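Local coordinates for protein inactive glucansucrase (PDB 5JBD) that is an inactive glucansucrase of glycoside hydrolase family 70, a multidomain protein with a TIM-barrel fold and a bound calcium ion, at residues L510-R515 with A538-N543; S551-M556 with I596-V601. All coordinates share one frame; numbering follows the deposited sequence.

Overall arrangement
Beyond the TIM-barrel strand 460-464 and helix 483-496, the chain enters a beta-rich region in which both contacts form. Contact 1 comes first: 510-515 pairs with 538-543, closing a loop of 22 residues that has almost no regular structure. The chain then runs on from strand 537-542 into strand 550-555, where contact 2 opens; its partner 596-601 returns after 39 residues that include strands 564-571, 576-577 and 588-590. The two closures are therefore consecutive, neither nesting nor crossing. In space they lie face to face, centres about 10 Å apart, with contact 2 laid over the larger sheet that holds contact 1. V514 and I554, and L540 and I554, join the layers.

Contact 1: residues L510-R515 with A538-N543; sequences LLASVR and AVLVGN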
loop_
_atom_site.group_PDB
_atom_site.type_symbol
_atom_site.label_atom_id
_atom_site.label_comp_id
_atom_site.label_asym_id
_atom_site.label_seq_id
_atom_site.Cartn_x
_atom_site.Cartn_y
_atom_site.Cartn_z
ATOM N N LEU A 510 -15.108 23.310 -24.255
ATOM C CA LEU A 510 -15.850 23.782 -23.083
ATOM C C LEU A 510 -17.125 22.972 -22.927
ATOM O O LEU A 510 -17.850 22.785 -23.903
ATOM C CB LEU A 510 -16.195 25.261 -23.260
ATOM C CG LEU A 510 -17.060 25.965 -22.194
ATOM C CD1 LEU A 510 -16.241 26.277 -20.951
ATOM C CD2 LEU A 510 -17.628 27.243 -22.772
ATOM N N LEU A 511 -17.415 22.515 -21.702
ATOM C CA LEU A 511 -18.689 21.862 -21.438
ATOM C C LEU A 511 -19.417 22.416 -20.227
ATOM O O LEU A 511 -18.814 23.085 -19.375
ATOM C CB LEU A 511 -18.495 20.355 -21.340
ATOM C CG LEU A 511 -17.826 19.700 -20.133
ATOM C CD1 LEU A 511 -18.696 19.731 -18.878
ATOM C CD2 LEU A 511 -17.502 18.257 -20.494
ATOM N N ALA A 512 -20.717 22.126 -20.182
ATOM C CA ALA A 512 -21.600 22.410 -19.051
ATOM C C ALA A 512 -22.087 21.086 -18.482
ATOM O O ALA A 512 -22.593 20.221 -19.230
ATOM C CB ALA A 512 -22.777 23.271 -19.495
ATOM N N SER A 513 -21.856 20.894 -17.183
ATOM C CA SER A 513 -22.351 19.733 -16.437
ATOM C C SER A 513 -23.416 20.249 -15.485
ATOM O O SER A 513 -23.118 21.062 -14.617
ATOM C CB SER A 513 -21.225 19.059 -15.665
ATOM O OG SER A 513 -21.699 17.881 -15.044
ATOM N N VAL A 514 -24.656 19.804 -15.701
ATOM C CA VAL A 514 -25.822 20.334 -15.010
ATOM C C VAL A 514 -26.469 19.229 -14.187
ATOM O O VAL A 514 -26.689 18.129 -14.713
ATOM C CB VAL A 514 -26.857 20.898 -16.008
ATOM C CG1 VAL A 514 -28.172 21.240 -15.316
ATOM C CG2 VAL A 514 -26.298 22.159 -16.687
ATOM N N ARG A 515 -26.785 19.532 -12.930
ATOM C CA ARG A 515 -27.657 18.687 -12.108
ATOM C C ARG A 515 -29.005 19.369 -11.941
ATOM O O ARG A 515 -29.065 20.572 -11.684
ATOM C CB ARG A 515 -26.994 18.384 -10.754
ATOM C CG ARG A 515 -25.661 17.631 -10.857
ATOM C CD ARG A 515 -25.803 16.251 -11.503
ATOM N NE ARG A 515 -26.661 15.359 -10.717
ATOM C CZ ARG A 515 -26.293 14.707 -9.609
ATOM N NH1 ARG A 515 -25.063 14.824 -9.122
ATOM N NH2 ARG A 515 -27.178 13.925 -8.972
ATOM N N ALA A 538 -25.033 24.180 -12.061
ATOM C CA ALA A 538 -24.334 24.189 -13.347
ATOM C C ALA A 538 -22.849 24.373 -13.090
ATOM O O ALA A 538 -22.441 25.304 -12.398
ATOM C CB ALA A 538 -24.859 25.304 -14.234
ATOM N N VAL A 539 -22.049 23.469 -13.649
ATOM C CA VAL A 539 -20.598 23.542 -13.615
ATOM C C VAL A 539 -20.075 23.724 -15.055
ATOM O O VAL A 539 -20.331 22.890 -15.921
ATOM C CB VAL A 539 -20.019 22.261 -12.993
ATOM C CG1 VAL A 539 -18.496 22.227 -13.102
ATOM C CG2 VAL A 539 -20.461 22.145 -11.543
ATOM N N LEU A 540 -19.346 24.809 -15.284
ATOM C CA LEU A 540 -18.773 25.141 -16.597
ATOM C C LEU A 540 -17.275 24.944 -16.529
ATOM O O LEU A 540 -16.610 25.598 -15.732
ATOM C CB LEU A 540 -19.092 26.587 -16.981
ATOM C CG LEU A 540 -20.390 26.831 -17.739
ATOM C CD1 LEU A 540 -21.582 26.209 -17.037
ATOM C CD2 LEU A 540 -20.611 28.322 -17.960
ATOM N N VAL A 541 -16.744 24.065 -17.376
ATOM C CA VAL A 541 -15.334 23.772 -17.399
ATOM C C VAL A 541 -14.787 23.775 -18.822
ATOM O O VAL A 541 -15.307 23.063 -19.687
ATOM C CB VAL A 541 -15.066 22.402 -16.755
ATOM C CG1 VAL A 541 -13.596 22.020 -16.892
ATOM C CG2 VAL A 541 -15.491 22.432 -15.298
ATOM N N GLY A 542 -13.729 24.570 -19.043
ATOM C CA GLY A 542 -12.979 24.601 -20.311
ATOM C C GLY A 542 -11.505 24.322 -20.090
ATOM O O GLY A 542 -10.984 24.622 -19.015
ATOM N N ASN A 543 -10.846 23.700 -21.070
ATOM C CA ASN A 543 -9.428 23.328 -20.940
ATOM C C ASN A 543 -8.527 23.981 -22.005
ATOM O O ASN A 543 -7.425 23.494 -22.265
ATOM C CB ASN A 543 -9.260 21.799 -20.948
ATOM C CG ASN A 543 -9.477 21.169 -22.319
ATOM O OD1 ASN A 543 -10.008 21.793 -23.229
ATOM N ND2 ASN A 543 -9.037 19.914 -22.465
#
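L510 meets G542 at one end of an antiparallel strand pair within the larger sheet of a beta sandwich, consistent with the domain C of family 70 proteins. The leucine's CG stands anti to the backbone N (chi1 176°), which brings CD1 over the glycine backbone, 3.6 Å from G542 N. At L511 the main chains clasp in both directions: L511 N donates to V541 O and V541 N to L511 O, each at 3.0 Å. The side chain of L511 lies on the other face of the sheet and touches M503 of the adjoining strand 501-505. A512 returns to the first face, where its CB lies 4.0 Å from L540 CD1, a methyl-to-methyl contact on the side covered by I554. Weaker CA-H...O contacts fill in between the conventional bonds, among them A512 CA to V539 O at 3.4 Å. S513 forms the second reciprocal pair of the register. The bond from S513 N to V539 O is 2.8 Å long and almost straight (176°), with the donor in the carbonyl plane; that from V539 N to S513 O has its donor tilted 20° out of plane. S513 is buried, and its OG is satisfied by a hydrogen bond with Q501 NE2. On this face V539 and V541 rest on helix 446-455, through A451, S455, A448 and I452, so the pair is sandwiched between that helix and strand 550-555. At V514, a non-hydrogen-bonded pair with A538, CG2 is set 4.2 Å from A538 CB.

Contact 2: residues S551-M556 with I596-V601; sequences SVAINM and ILKVTV
Strands 551-555 and 596-601 run antiparallel, their axes 4.5 Å apart at an angle of 152°, with V552-V599 and I554-L597 as the hydrogen-bonded pairs. I554 N reaches L597 O at 2.8 Å along a nearly straight path, and the reverse bond from L597 N to I554 O has its donor in the carbonyl plane. On the outer face, which carries S551, A553, I596 and K598, the lysine chain bends at chi2 and chi3 and runs diagonally across to S551, where NZ donates to OG at 3.0 Å. A water bridges the same S551 OG to T600 OG1, so the serine oxygen has two partners near the strand end. Farther along, the A553 methyl sits between I596 and K598, with its CB 3.7 Å from I596 CG2, while I596 CD1 approaches the side chain of N555, whose OD1 is hydrogen-bonded to G557 N. The inner face is wholly apolar. With CG1 anti to its carbonyl carbon (chi1 -65°), V552 has CG2 between the backbone N and the carbonyl carbon, 4.0 Å from V599 CB; its CG1 meets V601 CG2 at the same separation, the two side chains at about a right angle. M556, just past the strand, lays its CG obliquely against L597 CB, also 4.0 Å away. L510, A512, V514, A538, L540 and W616 cover this inner face. The pair thus has a mixed, more exposed side and an aliphatic underside. Two antiparallel sheets packed face to face through aliphatic side chains form a beta sandwich, consistent with domain C of family 70 proteins.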
loop_
_atom_site.group_PDB
_atom_site.type_symbol
_atom_site.label_atom_id
_atom_site.label_comp_id
_atom_site.label_asym_id
_atom_site.label_seq_id
_atom_site.Cartn_x
_atom_site.Cartn_y
_atom_site.Cartn_z
ATOM N N SER A 551 -20.471 34.269 -25.450
ATOM C CA SER A 551 -21.651 33.966 -24.653
ATOM C C SER A 551 -22.043 32.494 -24.869
ATOM O O SER A 551 -21.837 31.967 -25.955
ATOM C CB SER A 551 -22.791 34.880 -25.070
ATOM O OG SER A 551 -23.927 34.676 -24.255
ATOM N N VAL A 552 -22.562 31.844 -23.822
ATOM C CA VAL A 552 -23.041 30.462 -23.900
ATOM C C VAL A 552 -24.396 30.340 -23.216
ATOM O O VAL A 552 -24.693 31.100 -22.298
ATOM C CB VAL A 552 -22.056 29.460 -23.261
ATOM C CG1 VAL A 552 -20.748 29.444 -24.043
ATOM C CG2 VAL A 552 -21.783 29.791 -21.798
ATOM N N ALA A 553 -25.185 29.352 -23.648
ATOM C CA ALA A 553 -26.530 29.126 -23.130
ATOM C C ALA A 553 -26.563 27.775 -22.404
ATOM O O ALA A 553 -26.346 26.743 -23.035
ATOM C CB ALA A 553 -27.532 29.133 -24.275
ATOM N N ILE A 554 -26.817 27.804 -21.094
ATOM C CA ILE A 554 -26.854 26.596 -20.248
ATOM C C ILE A 554 -28.301 26.202 -19.973
ATOM O O ILE A 554 -29.081 27.021 -19.514
ATOM C CB ILE A 554 -26.179 26.831 -18.868
ATOM C CG1 ILE A 554 -24.838 27.552 -19.018
ATOM C CG2 ILE A 554 -26.024 25.510 -18.106
ATOM C CD1 ILE A 554 -23.889 26.915 -20.007
ATOM N N ASN A 555 -28.658 24.952 -20.231
ATOM C CA ASN A 555 -30.000 24.483 -19.930
ATOM C C ASN A 555 -30.101 23.983 -18.486
ATOM O O ASN A 555 -29.695 22.855 -18.183
ATOM C CB ASN A 555 -30.439 23.381 -20.889
ATOM C CG ASN A 555 -31.879 22.960 -20.656
ATOM O OD1 ASN A 555 -32.624 23.646 -19.946
ATOM N ND2 ASN A 555 -32.297 21.865 -21.283
ATOM N N MET A 556 -30.690 24.802 -17.616
ATOM C CA MET A 556 -30.910 24.430 -16.213
ATOM C C MET A 556 -32.112 23.494 -16.016
ATOM O O MET A 556 -32.241 22.865 -14.957
ATOM C CB MET A 556 -31.072 25.690 -15.352
ATOM C CG MET A 556 -29.953 26.720 -15.517
ATOM S SD MET A 556 -28.296 26.070 -15.192
ATOM C CE MET A 556 -28.402 25.779 -13.436
ATOM N N ILE A 596 -33.176 28.625 -19.439
ATOM C CA ILE A 596 -31.851 28.823 -20.039
ATOM C C ILE A 596 -31.101 29.928 -19.307
ATOM O O ILE A 596 -31.641 31.011 -19.117
ATOM C CB ILE A 596 -31.941 29.192 -21.541
ATOM C CG1 ILE A 596 -32.727 28.128 -22.308
ATOM C CG2 ILE A 596 -30.549 29.367 -22.138
ATOM C CD1 ILE A 596 -32.198 26.709 -22.161
ATOM N N LEU A 597 -29.861 29.649 -18.910
ATOM C CA LEU A 597 -28.983 30.642 -18.295
ATOM C C LEU A 597 -27.901 31.101 -19.286
ATOM O O LEU A 597 -27.168 30.279 -19.831
ATOM C CB LEU A 597 -28.327 30.064 -17.033
ATOM C CG LEU A 597 -27.670 31.089 -16.109
ATOM C CD1 LEU A 597 -28.730 31.935 -15.422
ATOM C CD2 LEU A 597 -26.775 30.406 -15.085
ATOM N N LYS A 598 -27.796 32.414 -19.475
ATOM C CA LYS A 598 -26.857 33.037 -20.419
ATOM C C LYS A 598 -25.615 33.494 -19.674
ATOM O O LYS A 598 -25.716 34.315 -18.774
ATOM C CB LYS A 598 -27.518 34.286 -21.081
ATOM C CG LYS A 598 -28.217 34.034 -22.425
ATOM C CD LYS A 598 -27.246 34.266 -23.590
ATOM C CE LYS A 598 -27.251 33.121 -24.582
ATOM N NZ LYS A 598 -26.145 33.227 -25.567
ATOM N N VAL A 599 -24.448 33.008 -20.073
ATOM C CA VAL A 599 -23.219 33.259 -19.323
ATOM C C VAL A 599 -22.117 33.697 -20.285
ATOM O O VAL A 599 -22.038 33.192 -21.409
ATOM C CB VAL A 599 -22.771 31.971 -18.555
ATOM C CG1 VAL A 599 -21.509 32.226 -17.745
ATOM C CG2 VAL A 599 -23.882 31.468 -17.630
ATOM N N THR A 600 -21.254 34.602 -19.825
ATOM C CA THR A 600 -20.056 35.003 -20.567
ATOM C C THR A 600 -18.794 34.309 -20.061
ATOM O O THR A 600 -18.527 34.301 -18.856
ATOM C CB THR A 600 -19.846 36.533 -20.494
ATOM O OG1 THR A 600 -21.029 37.181 -20.937
ATOM C CG2 THR A 600 -18.679 36.981 -21.366
ATOM N N VAL A 601 -18.004 33.767 -20.993
ATOM C CA VAL A 601 -16.827 32.959 -20.678
ATOM C C VAL A 601 -15.667 33.289 -21.600
ATOM O O VAL A 601 -15.876 33.794 -22.697
ATOM C CB VAL A 601 -17.146 31.447 -20.799
ATOM C CG1 VAL A 601 -18.277 31.055 -19.840
ATOM C CG2 VAL A 601 -17.506 31.049 -22.228
HETATM O O HOH W 1 -23.695 36.232 -21.681
#